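Local coordinates for protein glycosyltransferase (Streptomyces viridochromogenes, PDB 2IUY) that probably transfers a sugar from a nucleotide-activated donor, as a family GT4 glycosyltransferase involved in the biosynthesis of the antibiotic avilamycin A, at residues Thr105-Ser110 with Pro117-Gly122; Val269-Gly274 with Val287-Asp292. One frame throughout, in Å; residues are numbered along the deposited sequence.

Contact 1: residues Thr105-Ser110 with Pro117-Gly122; sequences TAFISS and PVNPVG
Phe107 lays one corner of its ring against the side chain of Asn119, with CE2 4.0 Å from Asn119 CB. Its CG stands anti to the backbone N (chi1 -176°), which swings the ring across to the loop, and the ring and amide planes meet almost perpendicularly, 85° apart. Deeper in, the loop reaches the strand through Gly122: Ser109 N donates to Gly122 O at 3.0 Å. Gly122 O is also approached by Ile108 CA, in a CA-H...O contact of 3.4 Å, and by Ile108 CG1. This is the start of parallel pairing between strand 106-111 and the edge strand 123-125 of the N-terminal Rossmann-like sheet; Ser109 carries it on to Thr124, while Ala106 and Ile108 bond to the strand 87-90 side. Beside the backbone bond a water is held by both strand and loop. It donates to Asn119 O at 2.7 Å and to Val121 O at 2.8 Å, and is also hydrogen-bonded to Ser109 OG. Ile108 turns most of its side chain from the loop toward helix 321-336, where it meets Gln331, Tyr332 and Leu335.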
loop_
_atom_site.group_PDB
_atom_site.type_symbol
_atom_site.label_atom_id
_atom_site.label_comp_id
_atom_site.label_asym_id
_atom_site.label_seq_id
_atom_site.Cartn_x
_atom_site.Cartn_y
_atom_site.Cartn_z
ATOM N N THR A 105 -8.657 12.615 -23.552
ATOM C CA THR A 105 -8.550 11.965 -22.244
ATOM C C THR A 105 -7.109 11.480 -22.006
ATOM O O THR A 105 -6.584 10.691 -22.774
ATOM C CB THR A 105 -9.600 10.809 -22.068
ATOM O OG1 THR A 105 -10.903 11.343 -22.289
ATOM C CG2 THR A 105 -9.568 10.281 -20.656
ATOM N N ALA A 106 -6.488 11.947 -20.913
ATOM C CA ALA A 106 -5.137 11.492 -20.540
ATOM C C ALA A 106 -5.210 10.133 -19.850
ATOM O O ALA A 106 -6.164 9.832 -19.125
ATOM C CB ALA A 106 -4.451 12.532 -19.581
ATOM N N PHE A 107 -4.195 9.313 -20.084
ATOM C CA PHE A 107 -4.100 8.029 -19.411
ATOM C C PHE A 107 -2.825 7.993 -18.540
ATOM O O PHE A 107 -1.714 8.288 -19.009
ATOM C CB PHE A 107 -4.133 6.866 -20.405
ATOM C CG PHE A 107 -4.132 5.535 -19.745
ATOM C CD1 PHE A 107 -5.323 4.977 -19.251
ATOM C CD2 PHE A 107 -2.935 4.834 -19.575
ATOM C CE1 PHE A 107 -5.308 3.728 -18.609
ATOM C CE2 PHE A 107 -2.912 3.577 -18.964
ATOM C CZ PHE A 107 -4.087 3.039 -18.459
ATOM N N ILE A 108 -3.021 7.670 -17.260
ATOM C CA ILE A 108 -1.916 7.548 -16.304
ATOM C C ILE A 108 -2.106 6.298 -15.452
ATOM O O ILE A 108 -3.243 5.870 -15.192
ATOM C CB ILE A 108 -1.777 8.857 -15.388
ATOM C CG1 ILE A 108 -0.424 8.867 -14.636
ATOM C CG2 ILE A 108 -3.014 9.051 -14.450
ATOM C CD1 ILE A 108 -0.057 10.230 -13.973
ATOM N N SER A 109 -0.994 5.709 -15.011
ATOM C CA SER A 109 -1.081 4.522 -14.108
ATOM C C SER A 109 -0.279 4.732 -12.843
ATOM O O SER A 109 0.748 5.370 -12.893
ATOM C CB SER A 109 -0.556 3.236 -14.828
ATOM O OG SER A 109 -1.255 3.013 -16.057
ATOM N N SER A 110 -0.714 4.145 -11.730
ATOM C CA SER A 110 0.191 3.892 -10.588
ATOM C C SER A 110 0.457 2.384 -10.605
ATOM O O SER A 110 -0.455 1.577 -10.440
ATOM C CB SER A 110 -0.436 4.249 -9.241
ATOM O OG SER A 110 -0.650 5.632 -9.065
ATOM N N PRO A 117 5.148 -3.360 -15.961
ATOM C CA PRO A 117 3.765 -2.930 -16.286
ATOM C C PRO A 117 3.255 -3.284 -17.680
ATOM O O PRO A 117 3.985 -3.209 -18.654
ATOM C CB PRO A 117 3.820 -1.377 -16.123
ATOM C CG PRO A 117 5.274 -1.044 -16.197
ATOM C CD PRO A 117 6.020 -2.194 -15.655
ATOM N N VAL A 118 1.979 -3.601 -17.764
ATOM C CA VAL A 118 1.268 -3.719 -19.046
ATOM C C VAL A 118 1.377 -2.430 -19.922
ATOM O O VAL A 118 1.598 -2.504 -21.157
ATOM C CB VAL A 118 -0.224 -4.111 -18.761
ATOM C CG1 VAL A 118 -1.128 -3.896 -19.928
ATOM C CG2 VAL A 118 -0.258 -5.601 -18.324
ATOM N N ASN A 119 1.211 -1.282 -19.246
ATOM C CA ASN A 119 1.150 0.055 -19.840
ATOM C C ASN A 119 2.289 0.921 -19.290
ATOM O O ASN A 119 2.045 1.757 -18.392
ATOM C CB ASN A 119 -0.185 0.717 -19.477
ATOM C CG ASN A 119 -1.386 -0.022 -20.061
ATOM O OD1 ASN A 119 -2.399 -0.273 -19.373
ATOM N ND2 ASN A 119 -1.285 -0.370 -21.324
ATOM N N PRO A 120 3.532 0.718 -19.786
ATOM C CA PRO A 120 4.651 1.587 -19.377
ATOM C C PRO A 120 4.539 3.060 -19.696
ATOM O O PRO A 120 5.134 3.872 -19.004
ATOM C CB PRO A 120 5.891 0.957 -20.077
ATOM C CG PRO A 120 5.359 0.051 -21.171
ATOM C CD PRO A 120 3.980 -0.390 -20.668
ATOM N N VAL A 121 3.773 3.419 -20.727
ATOM C CA VAL A 121 3.686 4.804 -21.124
ATOM C C VAL A 121 2.703 5.480 -20.185
ATOM O O VAL A 121 1.575 5.001 -20.007
ATOM C CB VAL A 121 3.291 5.001 -22.623
ATOM C CG1 VAL A 121 2.959 6.438 -22.883
ATOM C CG2 VAL A 121 4.426 4.556 -23.583
ATOM N N GLY A 122 3.149 6.571 -19.564
ATOM C CA GLY A 122 2.340 7.275 -18.585
ATOM C C GLY A 122 2.272 6.531 -17.257
ATOM O O GLY A 122 1.426 6.848 -16.424
HETATM O O HOH W 1 0.416 3.779 -17.748
#

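Contact 2: residues Val269-Gly274 with Val287-Asp292; sequences VGTGNG and VGYGTD
Tyr289 reaches across to Asn273, whose ND2 donates to the phenol OH at 3.0 Å with an N-H...O angle of 158°. The oxygen lies almost in the amide plane of Asn273, yet amide and ring planes are 65° apart, and Asn273 CB sits at the ring edge. The same side of the ring that carries CD1 and CE1 runs past Thr271: Thr271 CB approaches Tyr289 CE1 to 3.8 Å and Thr271 CG2 lies near Tyr289 CD1, the two side chains crossing at about a right angle. Over the centre of one face of the Tyr289 ring, 3.9 Å above its plane, lies a water. This water accepts a hydrogen bond from Gly272 N and gives one of its own to Val287 O. The backbones meet directly where Val287 N donates to Gly270 O at 2.7 Å, and Thr271 CA directs its hydrogen at Val287 O. Here strand 268-270 pairs in parallel with the edge strand 284-286 of the C-terminal Rossmann-like sheet, and the two segments stay in contact past the strand ends, through Thr271 and Asn273. Val269 CG1 packs on Val287 CG2 at 3.8 Å, and Thr301 of helix 295-303 touches both valines. Further out, the amide of Asn273 is fixed at both ends: ND2 also binds Trp250 O, and OD1 accepts from Glu252 N. Thr271, with OG1 turned between its backbone N and carbonyl carbon (chi1 61°), bonds to Ser239 O and takes a weak bond from Asn273 N. Gln240 and Ala241 touch Tyr289. Asn273 lies about 8 Å, side chain to side chain, from the UDP-binding Lys175.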
loop_
_atom_site.group_PDB
_atom_site.type_symbol
_atom_site.label_atom_id
_atom_site.label_comp_id
_atom_site.label_asym_id
_atom_site.label_seq_id
_atom_site.Cartn_x
_atom_site.Cartn_y
_atom_site.Cartn_z
ATOM N N VAL A 269 10.285 -1.449 11.859
ATOM C CA VAL A 269 11.515 -2.163 11.515
ATOM C C VAL A 269 11.281 -2.875 10.178
ATOM O O VAL A 269 10.318 -3.589 10.048
ATOM C CB VAL A 269 11.867 -3.231 12.580
ATOM C CG1 VAL A 269 13.074 -4.112 12.092
ATOM C CG2 VAL A 269 12.118 -2.578 13.907
ATOM N N GLY A 270 12.152 -2.681 9.198
ATOM C CA GLY A 270 12.035 -3.429 7.967
ATOM C C GLY A 270 13.382 -3.902 7.408
ATOM O O GLY A 270 14.435 -3.518 7.881
ATOM N N THR A 271 13.316 -4.739 6.394
ATOM C CA THR A 271 14.460 -5.039 5.563
ATOM C C THR A 271 14.676 -3.866 4.591
ATOM O O THR A 271 13.946 -2.872 4.667
ATOM C CB THR A 271 14.209 -6.311 4.765
ATOM O OG1 THR A 271 13.058 -6.091 3.928
ATOM C CG2 THR A 271 13.965 -7.495 5.721
ATOM N N GLY A 272 15.702 -3.973 3.741
ATOM C CA GLY A 272 15.969 -2.990 2.707
ATOM C C GLY A 272 15.396 -3.385 1.354
ATOM O O GLY A 272 15.746 -2.796 0.323
ATOM N N ASN A 273 14.517 -4.389 1.343
ATOM C CA ASN A 273 13.911 -4.862 0.112
ATOM C C ASN A 273 13.097 -3.825 -0.651
ATOM O O ASN A 273 12.171 -3.186 -0.069
ATOM C CB ASN A 273 13.017 -6.073 0.366
ATOM C CG ASN A 273 12.570 -6.719 -0.918
ATOM O OD1 ASN A 273 11.454 -6.460 -1.423
ATOM N ND2 ASN A 273 13.472 -7.507 -1.510
ATOM N N GLY A 274 13.405 -3.680 -1.953
ATOM C CA GLY A 274 12.578 -2.833 -2.825
ATOM C C GLY A 274 12.441 -1.430 -2.254
ATOM O O GLY A 274 13.399 -0.845 -1.818
ATOM N N VAL A 287 16.907 -3.496 8.841
ATOM C CA VAL A 287 17.722 -4.613 9.283
ATOM C C VAL A 287 17.982 -5.592 8.122
ATOM O O VAL A 287 17.376 -5.495 7.033
ATOM C CB VAL A 287 17.098 -5.311 10.527
ATOM C CG1 VAL A 287 16.915 -4.286 11.703
ATOM C CG2 VAL A 287 15.739 -6.002 10.197
ATOM N N GLY A 288 18.888 -6.531 8.363
ATOM C CA GLY A 288 19.162 -7.566 7.422
ATOM C C GLY A 288 18.074 -8.565 7.081
ATOM O O GLY A 288 17.060 -8.748 7.815
ATOM N N TYR A 289 18.325 -9.231 5.955
ATOM C CA TYR A 289 17.562 -10.379 5.511
ATOM C C TYR A 289 17.794 -11.599 6.393
ATOM O O TYR A 289 18.758 -11.650 7.147
ATOM C CB TYR A 289 17.998 -10.728 4.094
ATOM C CG TYR A 289 17.473 -9.809 3.040
ATOM C CD1 TYR A 289 16.130 -9.404 3.038
ATOM C CD2 TYR A 289 18.311 -9.347 2.032
ATOM C CE1 TYR A 289 15.639 -8.581 2.045
ATOM C CE2 TYR A 289 17.829 -8.481 1.039
ATOM C CZ TYR A 289 16.499 -8.120 1.055
ATOM O OH TYR A 289 16.044 -7.316 0.062
ATOM N N GLY A 290 16.927 -12.601 6.265
ATOM C CA GLY A 290 17.081 -13.855 7.022
ATOM C C GLY A 290 16.511 -13.765 8.424
ATOM O O GLY A 290 15.837 -12.793 8.769
ATOM N N THR A 291 16.789 -14.806 9.210
ATOM C CA THR A 291 16.276 -15.011 10.578
ATOM C C THR A 291 17.352 -14.938 11.691
ATOM O O THR A 291 17.066 -15.225 12.867
ATOM C CB THR A 291 15.587 -16.397 10.722
ATOM O OG1 THR A 291 16.519 -17.464 10.449
ATOM C CG2 THR A 291 14.351 -16.529 9.833
ATOM N N ASP A 292 18.584 -14.603 11.338
ATOM C CA ASP A 292 19.655 -14.736 12.312
ATOM C C ASP A 292 19.909 -13.364 12.948
ATOM O O ASP A 292 20.746 -12.602 12.513
ATOM C CB ASP A 292 20.915 -15.383 11.676
ATOM C CG ASP A 292 20.573 -16.558 10.685
ATOM O OD1 ASP A 292 20.287 -17.714 11.131
ATOM O OD2 ASP A 292 20.612 -16.338 9.437
HETATM O O HOH W 2 17.881 -5.951 4.320
#

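Contact 1 closes before contact 2 opens along the chain, and each belongs to a different half of the GT-B fold. The two parallel sheets share the strand order 3-2-1-4-5-6, and both contacts fall at the junction of the fifth and sixth strands: contact 1 joins strand 106-111 to the loop entering 123-125, contact 2 the end of 268-270 to the loop leaving 284-286. Their centres are 32 Å apart and their nearest atoms about 14 Å. The C-terminal helix 321-336 packs against strand 106-111, returning the chain to the first domain. Contact 2 lies near residues that bind UDP, whereas contact 1 is away from them.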